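Local atomic coordinates of ATP-citrate lyase beta-subunit (Chlorobium limicola, PDB entry 6HXJ), a protein that probably catalyses, as the beta subunit of ATP-citrate lyase, the ATP-driven cleavage of citrate with coenzyme A to acetyl-CoA and oxaloacetate. Residues L118-H123 / A158-E163; K252-P257 / A286-Y291; S186-P191 / D205-V210; G258-L263 / G282-N287. One frame throughout, in Å; residues are numbered along the deposited sequence.

Contact 1 of 4, residues L118-H123 / A158-E163; sequences LLISKH and AGFEGE
Lys122 NZ gives hydrogen bonds to two oxygens of residues 158-163. The bond to Gly159 O is 2.8 Å long and comes down on the carbonyl from above its plane. The bond to Glu161 OE2, at 3.2 Å, meets the carboxylate nearly along its C-O direction and forms a salt bridge. Glu161 reaches the ammonium by a bend at chi2 (133°), and the two side chains cross at about a right angle. The lysine chain is extended beyond CG and passes alongside Gly159, where helix 148-158 gives way to loop. Nearer its root, Lys122 lies against the Phe160 ring. CG stands over one face, displaced from the ring centre, in a CH-pi contact 3.9 Å from the ring centroid. Ser121 O meets the edge of the same ring, 3.9 Å from Phe160 CZ. Further in, Ile120 CG1 is 4.2 Å from Phe160 CE1, and Ile120 CG2 touches Ala158 CB. Val168 of helix 163-181 packs on both Ile120 and Phe160, and Phe105 meets the phenylalanine edge-to-face. Were Lys122 an alanine, the Glu161 carboxylate and Gly159 O would probably lose their shared donor, and one face of Phe160 its cover. In this ATP-grasp region one ammonium thus bridges Gly159 O and the Glu161 carboxylate while its aliphatic stem lies on Phe160, so a single lysine pins the post-helix loop by polar and apolar means alike.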
loop_
_atom_site.group_PDB
_atom_site.type_symbol
_atom_site.label_atom_id
_atom_site.label_comp_id
_atom_site.label_asym_id
_atom_site.label_seq_id
_atom_site.Cartn_x
_atom_site.Cartn_y
_atom_site.Cartn_z
ATOM N N LEU A 118 -69.561 23.577 -10.906
ATOM C CA LEU A 118 -70.475 22.969 -9.968
ATOM C C LEU A 118 -71.875 23.125 -10.504
ATOM O O LEU A 118 -72.329 24.244 -10.704
ATOM C CB LEU A 118 -70.315 23.604 -8.588
ATOM C CG LEU A 118 -71.198 23.084 -7.450
ATOM C CD1 LEU A 118 -70.908 21.634 -7.086
ATOM C CD2 LEU A 118 -71.055 23.944 -6.247
ATOM N N LEU A 119 -72.529 22.004 -10.802
ATOM C CA LEU A 119 -73.893 21.995 -11.318
ATOM C C LEU A 119 -74.790 21.571 -10.166
ATOM O O LEU A 119 -74.483 20.600 -9.467
ATOM C CB LEU A 119 -74.034 21.048 -12.535
ATOM C CG LEU A 119 -73.672 21.637 -13.911
ATOM C CD1 LEU A 119 -72.199 21.825 -14.063
ATOM C CD2 LEU A 119 -74.137 20.740 -15.024
ATOM N N ILE A 120 -75.861 22.337 -9.927
ATOM C CA ILE A 120 -76.802 22.053 -8.849
ATOM C C ILE A 120 -78.253 22.019 -9.355
ATOM O O ILE A 120 -78.653 22.843 -10.167
ATOM C CB ILE A 120 -76.593 23.018 -7.638
ATOM C CG1 ILE A 120 -77.293 22.489 -6.371
ATOM C CG2 ILE A 120 -76.978 24.491 -7.947
ATOM C CD1 ILE A 120 -76.869 23.158 -5.152
ATOM N N SER A 121 -79.038 21.073 -8.859
ATOM C CA SER A 121 -80.455 21.001 -9.213
ATOM C C SER A 121 -81.293 20.585 -8.026
ATOM O O SER A 121 -80.853 19.792 -7.196
ATOM C CB SER A 121 -80.691 20.041 -10.374
ATOM O OG SER A 121 -81.979 20.252 -10.925
ATOM N N LYS A 122 -82.508 21.116 -7.951
ATOM C CA LYS A 122 -83.470 20.766 -6.903
ATOM C C LYS A 122 -84.230 19.503 -7.324
ATOM O O LYS A 122 -84.787 18.813 -6.473
ATOM C CB LYS A 122 -84.437 21.932 -6.670
ATOM C CG LYS A 122 -84.806 22.144 -5.210
ATOM C CD LYS A 122 -85.690 23.374 -5.023
ATOM C CE LYS A 122 -86.306 23.410 -3.645
ATOM N NZ LYS A 122 -87.471 24.329 -3.588
ATOM N N HIS A 123 -84.240 19.222 -8.642
ATOM C CA HIS A 123 -84.881 18.068 -9.267
ATOM C C HIS A 123 -83.908 16.921 -9.416
ATOM O O HIS A 123 -83.407 16.661 -10.509
ATOM C CB HIS A 123 -85.469 18.441 -10.634
ATOM C CG HIS A 123 -86.605 19.399 -10.543
ATOM N ND1 HIS A 123 -87.814 19.032 -9.978
ATOM C CD2 HIS A 123 -86.681 20.685 -10.950
ATOM C CE1 HIS A 123 -88.582 20.105 -10.058
ATOM N NE2 HIS A 123 -87.942 21.124 -10.637
ATOM N N ALA A 158 -81.200 28.119 -7.467
ATOM C CA ALA A 158 -81.802 26.861 -7.889
ATOM C C ALA A 158 -83.246 26.731 -7.411
ATOM O O ALA A 158 -84.079 26.214 -8.152
ATOM C CB ALA A 158 -80.963 25.685 -7.416
ATOM N N GLY A 159 -83.532 27.233 -6.209
ATOM C CA GLY A 159 -84.858 27.186 -5.608
ATOM C C GLY A 159 -84.835 26.793 -4.146
ATOM O O GLY A 159 -85.892 26.623 -3.539
ATOM N N PHE A 160 -83.631 26.662 -3.555
ATOM C CA PHE A 160 -83.453 26.289 -2.144
ATOM C C PHE A 160 -83.754 27.457 -1.201
ATOM O O PHE A 160 -83.259 28.563 -1.407
ATOM C CB PHE A 160 -82.049 25.711 -1.900
ATOM C CG PHE A 160 -81.809 24.413 -2.634
ATOM C CD1 PHE A 160 -81.259 24.407 -3.912
ATOM C CD2 PHE A 160 -82.156 23.198 -2.059
ATOM C CE1 PHE A 160 -81.066 23.210 -4.602
ATOM C CE2 PHE A 160 -81.957 22.005 -2.749
ATOM C CZ PHE A 160 -81.413 22.016 -4.015
ATOM N N GLU A 161 -84.580 27.214 -0.190
ATOM C CA GLU A 161 -85.000 28.247 0.749
ATOM C C GLU A 161 -84.439 28.151 2.156
ATOM O O GLU A 161 -84.413 27.066 2.741
ATOM C CB GLU A 161 -86.520 28.203 0.929
ATOM C CG GLU A 161 -87.281 28.431 -0.364
ATOM C CD GLU A 161 -88.411 27.453 -0.632
ATOM O OE1 GLU A 161 -89.447 27.535 0.068
ATOM O OE2 GLU A 161 -88.278 26.632 -1.569
ATOM N N GLY A 162 -84.000 29.303 2.672
ATOM C CA GLY A 162 -83.473 29.519 4.020
ATOM C C GLY A 162 -82.474 28.502 4.546
ATOM O O GLY A 162 -81.360 28.401 4.017
ATOM N N GLU A 163 -82.894 27.728 5.580
ATOM C CA GLU A 163 -82.127 26.689 6.277
ATOM C C GLU A 163 -81.525 25.616 5.389
ATOM O O GLU A 163 -80.420 25.166 5.686
ATOM C CB GLU A 163 -82.959 26.029 7.382
ATOM C CG GLU A 163 -82.514 26.405 8.790
ATOM C CD GLU A 163 -83.556 26.306 9.898
ATOM O OE1 GLU A 163 -84.299 25.298 9.937
ATOM O OE2 GLU A 163 -83.594 27.217 10.759
#

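Contact 2 of 4, residues K252-P257 / A286-Y291; sequences KFVEVP and ANYAEY
Lys252 pairs with Glu290 where two antiparallel strands, 250-255 and 287-292, run side by side. Five parallel strands, 287-292 among them, follow a flavodoxin-like order in the citrate-binding region, and strand 250-255 is added antiparallel at the edge. The Lys252 side chain lies alongside that of Glu290, pointing the same way. Its CB is 4.1 Å from Glu290 CB. CG passes the carboxylate, 3.7 Å from Glu290 OE2, and CD comes to 3.4 Å from the same oxygen. CE is already leaving, and NZ ends 4.8 Å from Glu290 OE2, too far for a salt bridge. Asp244 of helix 235-246 also touches this lysine. The glutamate is held by its other oxygen, OE1, which bonds to the hydroxyls of Ser250 and Ser292, and its side chain is about 6 Å from a bound citrate. Val254 and Tyr288 share this face of the sheet and meet through their CB atoms. On the other face, the Phe253 and Asn287 side chains cross at about a right angle, ring and amide planes 32° apart, with Phe253 CE1 3.7 Å from Asn287 CB. Phe253 CG lies anti to the backbone N (chi1 173°), which carries the ring toward that asparagine. Paired N-H...O=C bonds join Lys252 with Glu290 and Val254 with Tyr288. Past the regular pairing, Val256 N makes one more bond, 3.2 Å to Ala286 O, with 146° at the hydrogen.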
loop_
_atom_site.group_PDB
_atom_site.type_symbol
_atom_site.label_atom_id
_atom_site.label_comp_id
_atom_site.label_asym_id
_atom_site.label_seq_id
_atom_site.Cartn_x
_atom_site.Cartn_y
_atom_site.Cartn_z
ATOM N N LYS A 252 -49.329 -2.219 -23.755
ATOM C CA LYS A 252 -50.778 -2.256 -23.580
ATOM C C LYS A 252 -51.366 -3.333 -24.487
ATOM O O LYS A 252 -50.958 -3.476 -25.642
ATOM C CB LYS A 252 -51.401 -0.869 -23.891
ATOM C CG LYS A 252 -50.802 0.294 -23.094
ATOM C CD LYS A 252 -51.804 1.407 -22.885
ATOM C CE LYS A 252 -51.387 2.335 -21.769
ATOM N NZ LYS A 252 -52.534 3.143 -21.268
ATOM N N PHE A 253 -52.293 -4.121 -23.959
ATOM C CA PHE A 253 -52.947 -5.148 -24.764
ATOM C C PHE A 253 -54.424 -5.236 -24.405
ATOM O O PHE A 253 -54.770 -5.301 -23.223
ATOM C CB PHE A 253 -52.244 -6.521 -24.653
ATOM C CG PHE A 253 -52.962 -7.661 -25.338
ATOM C CD1 PHE A 253 -52.820 -7.876 -26.709
ATOM C CD2 PHE A 253 -53.774 -8.527 -24.614
ATOM C CE1 PHE A 253 -53.482 -8.934 -27.341
ATOM C CE2 PHE A 253 -54.441 -9.575 -25.247
ATOM C CZ PHE A 253 -54.288 -9.774 -26.605
ATOM N N VAL A 254 -55.284 -5.196 -25.431
ATOM C CA VAL A 254 -56.737 -5.317 -25.303
ATOM C C VAL A 254 -57.215 -6.350 -26.330
ATOM O O VAL A 254 -56.900 -6.237 -27.516
ATOM C CB VAL A 254 -57.498 -3.971 -25.446
ATOM C CG1 VAL A 254 -58.980 -4.156 -25.139
ATOM C CG2 VAL A 254 -56.908 -2.882 -24.555
ATOM N N GLU A 255 -57.975 -7.339 -25.874
ATOM C CA GLU A 255 -58.498 -8.376 -26.751
ATOM C C GLU A 255 -59.861 -7.976 -27.308
ATOM O O GLU A 255 -60.762 -7.600 -26.547
ATOM C CB GLU A 255 -58.573 -9.726 -26.010
ATOM C CG GLU A 255 -58.521 -10.944 -26.929
ATOM C CD GLU A 255 -58.423 -12.313 -26.272
ATOM O OE1 GLU A 255 -57.734 -12.437 -25.230
ATOM O OE2 GLU A 255 -58.995 -13.276 -26.833
ATOM N N VAL A 256 -59.983 -8.005 -28.636
ATOM C CA VAL A 256 -61.236 -7.700 -29.322
ATOM C C VAL A 256 -61.875 -9.053 -29.686
ATOM O O VAL A 256 -61.198 -9.873 -30.318
ATOM C CB VAL A 256 -61.040 -6.765 -30.544
ATOM C CG1 VAL A 256 -62.362 -6.483 -31.252
ATOM C CG2 VAL A 256 -60.392 -5.455 -30.108
ATOM N N PRO A 257 -63.143 -9.328 -29.262
ATOM C CA PRO A 257 -63.779 -10.620 -29.602
ATOM C C PRO A 257 -63.828 -10.913 -31.112
ATOM O O PRO A 257 -64.456 -10.186 -31.879
ATOM C CB PRO A 257 -65.174 -10.502 -28.973
ATOM C CG PRO A 257 -65.023 -9.485 -27.888
ATOM C CD PRO A 257 -64.060 -8.488 -28.460
ATOM N N ALA A 286 -58.331 -8.018 -34.398
ATOM C CA ALA A 286 -58.219 -9.160 -33.508
ATOM C C ALA A 286 -57.905 -8.631 -32.123
ATOM O O ALA A 286 -58.413 -9.159 -31.134
ATOM C CB ALA A 286 -57.118 -10.088 -33.988
ATOM N N ASN A 287 -57.098 -7.545 -32.058
ATOM C CA ASN A 287 -56.733 -6.923 -30.789
ATOM C C ASN A 287 -56.325 -5.479 -30.955
ATOM O O ASN A 287 -56.170 -4.996 -32.079
ATOM C CB ASN A 287 -55.553 -7.691 -30.151
ATOM C CG ASN A 287 -54.265 -7.573 -30.938
ATOM O OD1 ASN A 287 -54.069 -8.256 -31.949
ATOM N ND2 ASN A 287 -53.379 -6.665 -30.522
ATOM N N TYR A 288 -56.099 -4.807 -29.812
ATOM C CA TYR A 288 -55.462 -3.496 -29.735
ATOM C C TYR A 288 -54.158 -3.711 -28.924
ATOM O O TYR A 288 -54.214 -4.209 -27.796
ATOM C CB TYR A 288 -56.331 -2.394 -29.089
ATOM C CG TYR A 288 -55.569 -1.080 -29.005
ATOM C CD1 TYR A 288 -55.474 -0.225 -30.114
ATOM C CD2 TYR A 288 -54.874 -0.723 -27.847
ATOM C CE1 TYR A 288 -54.727 0.958 -30.062
ATOM C CE2 TYR A 288 -54.099 0.444 -27.798
ATOM C CZ TYR A 288 -54.039 1.284 -28.905
ATOM O OH TYR A 288 -53.323 2.456 -28.851
ATOM N N ALA A 289 -53.001 -3.392 -29.519
ATOM C CA ALA A 289 -51.718 -3.549 -28.851
ATOM C C ALA A 289 -50.859 -2.350 -29.135
ATOM O O ALA A 289 -50.655 -1.971 -30.291
ATOM C CB ALA A 289 -51.016 -4.827 -29.301
ATOM N N GLU A 290 -50.353 -1.749 -28.074
ATOM C CA GLU A 290 -49.466 -0.601 -28.139
ATOM C C GLU A 290 -48.207 -0.931 -27.330
ATOM O O GLU A 290 -48.288 -1.577 -26.292
ATOM C CB GLU A 290 -50.203 0.604 -27.531
ATOM C CG GLU A 290 -49.370 1.851 -27.300
ATOM C CD GLU A 290 -49.688 2.584 -26.012
ATOM O OE1 GLU A 290 -48.738 2.852 -25.242
ATOM O OE2 GLU A 290 -50.880 2.884 -25.764
ATOM N N TYR A 291 -47.050 -0.504 -27.826
ATOM C CA TYR A 291 -45.741 -0.547 -27.152
ATOM C C TYR A 291 -44.952 0.764 -27.462
ATOM O O TYR A 291 -44.824 1.157 -28.624
ATOM C CB TYR A 291 -44.944 -1.843 -27.404
ATOM C CG TYR A 291 -44.342 -1.979 -28.789
ATOM C CD1 TYR A 291 -43.133 -1.359 -29.112
ATOM C CD2 TYR A 291 -44.955 -2.763 -29.765
ATOM C CE1 TYR A 291 -42.590 -1.453 -30.395
ATOM C CE2 TYR A 291 -44.410 -2.880 -31.045
ATOM C CZ TYR A 291 -43.231 -2.216 -31.359
ATOM O OH TYR A 291 -42.680 -2.328 -32.613
#

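Contact 3 of 4, residues S186-P191 / D205-V210; sequences SIEINP and DAVMNV
Ser186 and Asn209 face each other in a hydrogen-bonded antiparallel pair, linked by backbone and side chains alike. The backbone bonds run both ways, at 2.8 Å from Asn209 N to Ser186 O and at 3.3 Å from Ser186 N to Asn209 O. Glu188 and Val207 repeat the pattern, and Asn190 N reaches Asp205 O. Among side chains, Asn209 ND2 donates to Ser186 OG at 2.8 Å, with the hydroxyl 23° out of the amide plane. Ser186 OG stands between its backbone N and carbonyl carbon (chi1 62°), facing that amide. With a leucine in place of Asn209, Ser186 OG would probably lose this donor and be freer to turn. The two segments are arms of the beta hairpin of strands 184-195 and 200-210, in the ATP-grasp region. Apolar contact is made on the face of Ile187, Ile189, Ala206 and Met208. The extended Met208 chain lies beside Ile187, its CG 3.7 Å from Ile187 CG1. Phe13 and Leu12 of helix 6-15 and Leu175 of helix 163-181 pack on this face. At the far end, Asp205 forms a salt bridge with Lys50 through OD1, while OD2 lies 3.5 Å from CD of Pro191, whose preceding peptide bond is cis.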
loop_
_atom_site.group_PDB
_atom_site.type_symbol
_atom_site.label_atom_id
_atom_site.label_comp_id
_atom_site.label_asym_id
_atom_site.label_seq_id
_atom_site.Cartn_x
_atom_site.Cartn_y
_atom_site.Cartn_z
ATOM N N SER A 186 -63.927 14.512 -11.722
ATOM C CA SER A 186 -65.360 14.729 -11.569
ATOM C C SER A 186 -65.945 13.892 -10.421
ATOM O O SER A 186 -65.441 12.810 -10.110
ATOM C CB SER A 186 -66.112 14.420 -12.866
ATOM O OG SER A 186 -65.961 13.065 -13.253
ATOM N N ILE A 187 -67.027 14.411 -9.805
ATOM C CA ILE A 187 -67.808 13.798 -8.719
ATOM C C ILE A 187 -69.278 14.096 -9.014
ATOM O O ILE A 187 -69.626 15.268 -9.142
ATOM C CB ILE A 187 -67.397 14.371 -7.333
ATOM C CG1 ILE A 187 -65.871 14.206 -7.040
ATOM C CG2 ILE A 187 -68.274 13.767 -6.222
ATOM C CD1 ILE A 187 -65.277 15.118 -5.955
ATOM N N GLU A 188 -70.125 13.057 -9.123
ATOM C CA GLU A 188 -71.537 13.190 -9.448
ATOM C C GLU A 188 -72.375 12.486 -8.389
ATOM O O GLU A 188 -72.192 11.293 -8.145
ATOM C CB GLU A 188 -71.834 12.654 -10.862
ATOM C CG GLU A 188 -73.145 13.169 -11.434
ATOM C CD GLU A 188 -74.063 12.153 -12.088
ATOM O OE1 GLU A 188 -74.349 11.107 -11.459
ATOM O OE2 GLU A 188 -74.546 12.433 -13.209
ATOM N N ILE A 189 -73.239 13.243 -7.710
ATOM C CA ILE A 189 -74.142 12.746 -6.675
ATOM C C ILE A 189 -75.594 12.946 -7.135
ATOM O O ILE A 189 -76.059 14.079 -7.277
ATOM C CB ILE A 189 -73.865 13.385 -5.288
ATOM C CG1 ILE A 189 -72.409 13.133 -4.819
ATOM C CG2 ILE A 189 -74.894 12.882 -4.261
ATOM C CD1 ILE A 189 -71.958 13.946 -3.638
ATOM N N ASN A 190 -76.276 11.846 -7.420
ATOM C CA ASN A 190 -77.651 11.880 -7.871
ATOM C C ASN A 190 -78.298 10.583 -7.464
ATOM O O ASN A 190 -78.009 9.549 -8.064
ATOM C CB ASN A 190 -77.772 12.114 -9.390
ATOM C CG ASN A 190 -79.183 12.401 -9.837
ATOM O OD1 ASN A 190 -79.880 13.279 -9.297
ATOM N ND2 ASN A 190 -79.626 11.670 -10.847
ATOM N N PRO A 191 -79.118 10.607 -6.397
ATOM C CA PRO A 191 -79.533 11.794 -5.646
ATOM C C PRO A 191 -78.786 12.094 -4.361
ATOM O O PRO A 191 -78.225 11.207 -3.710
ATOM C CB PRO A 191 -81.002 11.489 -5.336
ATOM C CG PRO A 191 -81.056 9.981 -5.180
ATOM C CD PRO A 191 -79.857 9.410 -5.945
ATOM N N ASP A 205 -76.146 8.029 -4.635
ATOM C CA ASP A 205 -75.353 7.471 -5.749
ATOM C C ASP A 205 -74.134 8.319 -5.990
ATOM O O ASP A 205 -74.244 9.446 -6.475
ATOM C CB ASP A 205 -76.166 7.322 -7.052
ATOM C CG ASP A 205 -77.303 6.310 -7.015
ATOM O OD1 ASP A 205 -77.056 5.142 -6.613
ATOM O OD2 ASP A 205 -78.425 6.656 -7.461
ATOM N N ALA A 206 -72.958 7.765 -5.678
ATOM C CA ALA A 206 -71.684 8.463 -5.799
ATOM C C ALA A 206 -70.843 7.987 -6.980
ATOM O O ALA A 206 -70.266 6.887 -6.934
ATOM C CB ALA A 206 -70.898 8.316 -4.505
ATOM N N VAL A 207 -70.755 8.839 -8.027
ATOM C CA VAL A 207 -69.952 8.587 -9.238
ATOM C C VAL A 207 -68.671 9.455 -9.180
ATOM O O VAL A 207 -68.724 10.638 -9.487
ATOM C CB VAL A 207 -70.757 8.819 -10.550
ATOM C CG1 VAL A 207 -69.968 8.346 -11.763
ATOM C CG2 VAL A 207 -72.115 8.126 -10.509
ATOM N N MET A 208 -67.525 8.878 -8.814
ATOM C CA MET A 208 -66.295 9.658 -8.690
ATOM C C MET A 208 -65.183 9.223 -9.629
ATOM O O MET A 208 -64.787 8.062 -9.639
ATOM C CB MET A 208 -65.795 9.614 -7.243
ATOM C CG MET A 208 -64.790 10.628 -6.919
ATOM S SD MET A 208 -64.549 10.516 -5.149
ATOM C CE MET A 208 -63.396 11.927 -4.874
ATOM N N ASN A 209 -64.614 10.185 -10.353
ATOM C CA ASN A 209 -63.429 9.968 -11.200
ATOM C C ASN A 209 -62.252 10.734 -10.618
ATOM O O ASN A 209 -62.368 11.945 -10.405
ATOM C CB ASN A 209 -63.667 10.396 -12.641
ATOM C CG ASN A 209 -64.811 9.669 -13.278
ATOM O OD1 ASN A 209 -64.676 8.529 -13.730
ATOM N ND2 ASN A 209 -65.984 10.287 -13.265
ATOM N N VAL A 210 -61.149 10.035 -10.302
ATOM C CA VAL A 210 -59.966 10.712 -9.749
ATOM C C VAL A 210 -58.798 10.610 -10.715
ATOM O O VAL A 210 -58.738 9.701 -11.535
ATOM C CB VAL A 210 -59.579 10.330 -8.288
ATOM C CG1 VAL A 210 -60.646 10.804 -7.306
ATOM C CG2 VAL A 210 -59.296 8.845 -8.126
#

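Contact 4 of 4, residues G258-L263 / G282-N287; sequences GGEIAL and GGTIAN
Ile261 O takes the shortest polar bond here, 2.7 Å from Ala286 N. The donor stands above the carbonyl plane, 51° out of it. Ile285 CA also approaches this oxygen with a weaker C-H...O contact. At the other end of the same residue, Ile261 N donates to Thr284 O at 3.0 Å, nearly in line with the C=O bond. Together these bonds bridge the backbones at Ile261 and Ile285. Side chains clamp the ends. Thr284 OG1 accepts the N-H of Glu260 at 3.2 Å, almost straight (167°). Farther on, Asn287 ND2 donates to Leu263 O at 2.8 Å, within both the amide and the carbonyl plane. Asn287 OD1 takes a weak bond from Leu263 N, so one amide holds both backbone polar atoms of that leucine. Asn287 CG sits between its backbone N and carbonyl carbon (chi1 67°), turned toward strand 261-266. The nearest CA atoms across the contact are those of Gly259 and Ala286, 3.8 Å apart; Gly259 has no side chain to stand between them. Ala262 CB then meets Ala286 CB at 3.9 Å, and Leu263 CD1 touches Ile285 CG2. The two segments belong to a beta-alpha-beta crossover: one leads into strand 261-266, the other from helix 268-280 into the parallel neighbour 287-292. Val278 of that helix packs on Ile261 and Ile285, while Ile307 of helix 297-309 packs on Ala262 and Asn287.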
loop_
_atom_site.group_PDB
_atom_site.type_symbol
_atom_site.label_atom_id
_atom_site.label_comp_id
_atom_site.label_asym_id
_atom_site.label_seq_id
_atom_site.Cartn_x
_atom_site.Cartn_y
_atom_site.Cartn_z
ATOM N N GLY A 258 -63.108 -11.954 -31.513
ATOM C CA GLY A 258 -62.962 -12.346 -32.908
ATOM C C GLY A 258 -61.847 -11.564 -33.566
ATOM O O GLY A 258 -60.789 -11.358 -32.959
ATOM N N GLY A 259 -62.085 -11.134 -34.798
ATOM C CA GLY A 259 -61.135 -10.342 -35.569
ATOM C C GLY A 259 -60.047 -11.145 -36.241
ATOM O O GLY A 259 -59.348 -11.923 -35.594
ATOM N N GLU A 260 -59.899 -10.941 -37.553
ATOM C CA GLU A 260 -58.911 -11.621 -38.390
ATOM C C GLU A 260 -57.565 -10.880 -38.442
ATOM O O GLU A 260 -56.548 -11.498 -38.763
ATOM C CB GLU A 260 -59.460 -11.837 -39.822
ATOM C CG GLU A 260 -60.951 -12.152 -39.938
ATOM C CD GLU A 260 -61.464 -13.372 -39.189
ATOM O OE1 GLU A 260 -62.273 -13.191 -38.250
ATOM O OE2 GLU A 260 -61.054 -14.505 -39.536
ATOM N N ILE A 261 -57.552 -9.562 -38.166
ATOM C CA ILE A 261 -56.311 -8.789 -38.264
ATOM C C ILE A 261 -55.755 -8.396 -36.875
ATOM O O ILE A 261 -56.342 -7.580 -36.157
ATOM C CB ILE A 261 -56.448 -7.569 -39.227
ATOM C CG1 ILE A 261 -56.979 -7.988 -40.605
ATOM C CG2 ILE A 261 -55.121 -6.850 -39.397
ATOM C CD1 ILE A 261 -58.363 -7.496 -40.905
ATOM N N ALA A 262 -54.572 -8.929 -36.549
ATOM C CA ALA A 262 -53.883 -8.663 -35.284
ATOM C C ALA A 262 -52.840 -7.537 -35.348
ATOM O O ALA A 262 -51.922 -7.569 -36.164
ATOM C CB ALA A 262 -53.264 -9.949 -34.742
ATOM N N LEU A 263 -52.994 -6.554 -34.482
ATOM C CA LEU A 263 -52.081 -5.420 -34.446
ATOM C C LEU A 263 -50.985 -5.591 -33.395
ATOM O O LEU A 263 -51.282 -5.951 -32.257
ATOM C CB LEU A 263 -52.848 -4.094 -34.187
ATOM C CG LEU A 263 -54.104 -3.796 -35.000
ATOM C CD1 LEU A 263 -54.861 -2.623 -34.399
ATOM C CD2 LEU A 263 -53.764 -3.576 -36.473
ATOM N N GLY A 282 -62.781 -2.248 -44.173
ATOM C CA GLY A 282 -63.763 -3.319 -44.043
ATOM C C GLY A 282 -63.394 -4.409 -43.064
ATOM O O GLY A 282 -64.269 -5.154 -42.618
ATOM N N GLY A 283 -62.103 -4.501 -42.741
ATOM C CA GLY A 283 -61.539 -5.499 -41.841
ATOM C C GLY A 283 -62.052 -5.498 -40.413
ATOM O O GLY A 283 -62.861 -4.646 -40.017
ATOM N N THR A 284 -61.583 -6.492 -39.647
ATOM C CA THR A 284 -61.923 -6.689 -38.239
ATOM C C THR A 284 -60.634 -6.774 -37.432
ATOM O O THR A 284 -59.711 -7.504 -37.822
ATOM C CB THR A 284 -62.787 -7.952 -38.055
ATOM O OG1 THR A 284 -62.181 -9.062 -38.721
ATOM C CG2 THR A 284 -64.215 -7.764 -38.525
ATOM N N ILE A 285 -60.563 -6.048 -36.298
ATOM C CA ILE A 285 -59.344 -6.084 -35.470
ATOM C C ILE A 285 -59.418 -7.240 -34.469
ATOM O O ILE A 285 -60.454 -7.463 -33.835
ATOM C CB ILE A 285 -58.914 -4.727 -34.813
ATOM C CG1 ILE A 285 -59.961 -4.159 -33.823
ATOM C CG2 ILE A 285 -58.539 -3.699 -35.870
ATOM C CD1 ILE A 285 -59.427 -3.116 -32.847
ATOM N N ALA A 286 -58.331 -8.018 -34.398
ATOM C CA ALA A 286 -58.219 -9.160 -33.508
ATOM C C ALA A 286 -57.905 -8.631 -32.123
ATOM O O ALA A 286 -58.413 -9.159 -31.134
ATOM C CB ALA A 286 -57.118 -10.088 -33.988
ATOM N N ASN A 287 -57.098 -7.545 -32.058
ATOM C CA ASN A 287 -56.733 -6.923 -30.789
ATOM C C ASN A 287 -56.325 -5.479 -30.955
ATOM O O ASN A 287 -56.170 -4.996 -32.079
ATOM C CB ASN A 287 -55.553 -7.691 -30.151
ATOM C CG ASN A 287 -54.265 -7.573 -30.938
ATOM O OD1 ASN A 287 -54.069 -8.256 -31.949
ATOM N ND2 ASN A 287 -53.379 -6.665 -30.522
#

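Overall arrangement
The contacts form two groups, in the ATP-grasp and citrate-binding regions. Contact 1 comes first, then contact 3. Their centres are about 17 Å apart, and both reach helix 163-181 and the antiparallel sheet with strands 115-121, 184-195 and 200-210. Contacts 2 and 4 follow, with centres about 10 Å apart. They share Ala286 and Asn287, so strand 287-292 is joined to 250-255 by one and to 261-266 by the other. The groups lie on opposite sides of the chain's centre, contacts 2 and 3 with centres about 30 Å apart. Contacts 1 and 3 thus hold ATP-grasp parts together, and contacts 2 and 4 the sheet beside bound citrate, about 6 Å from the Glu290 side chain.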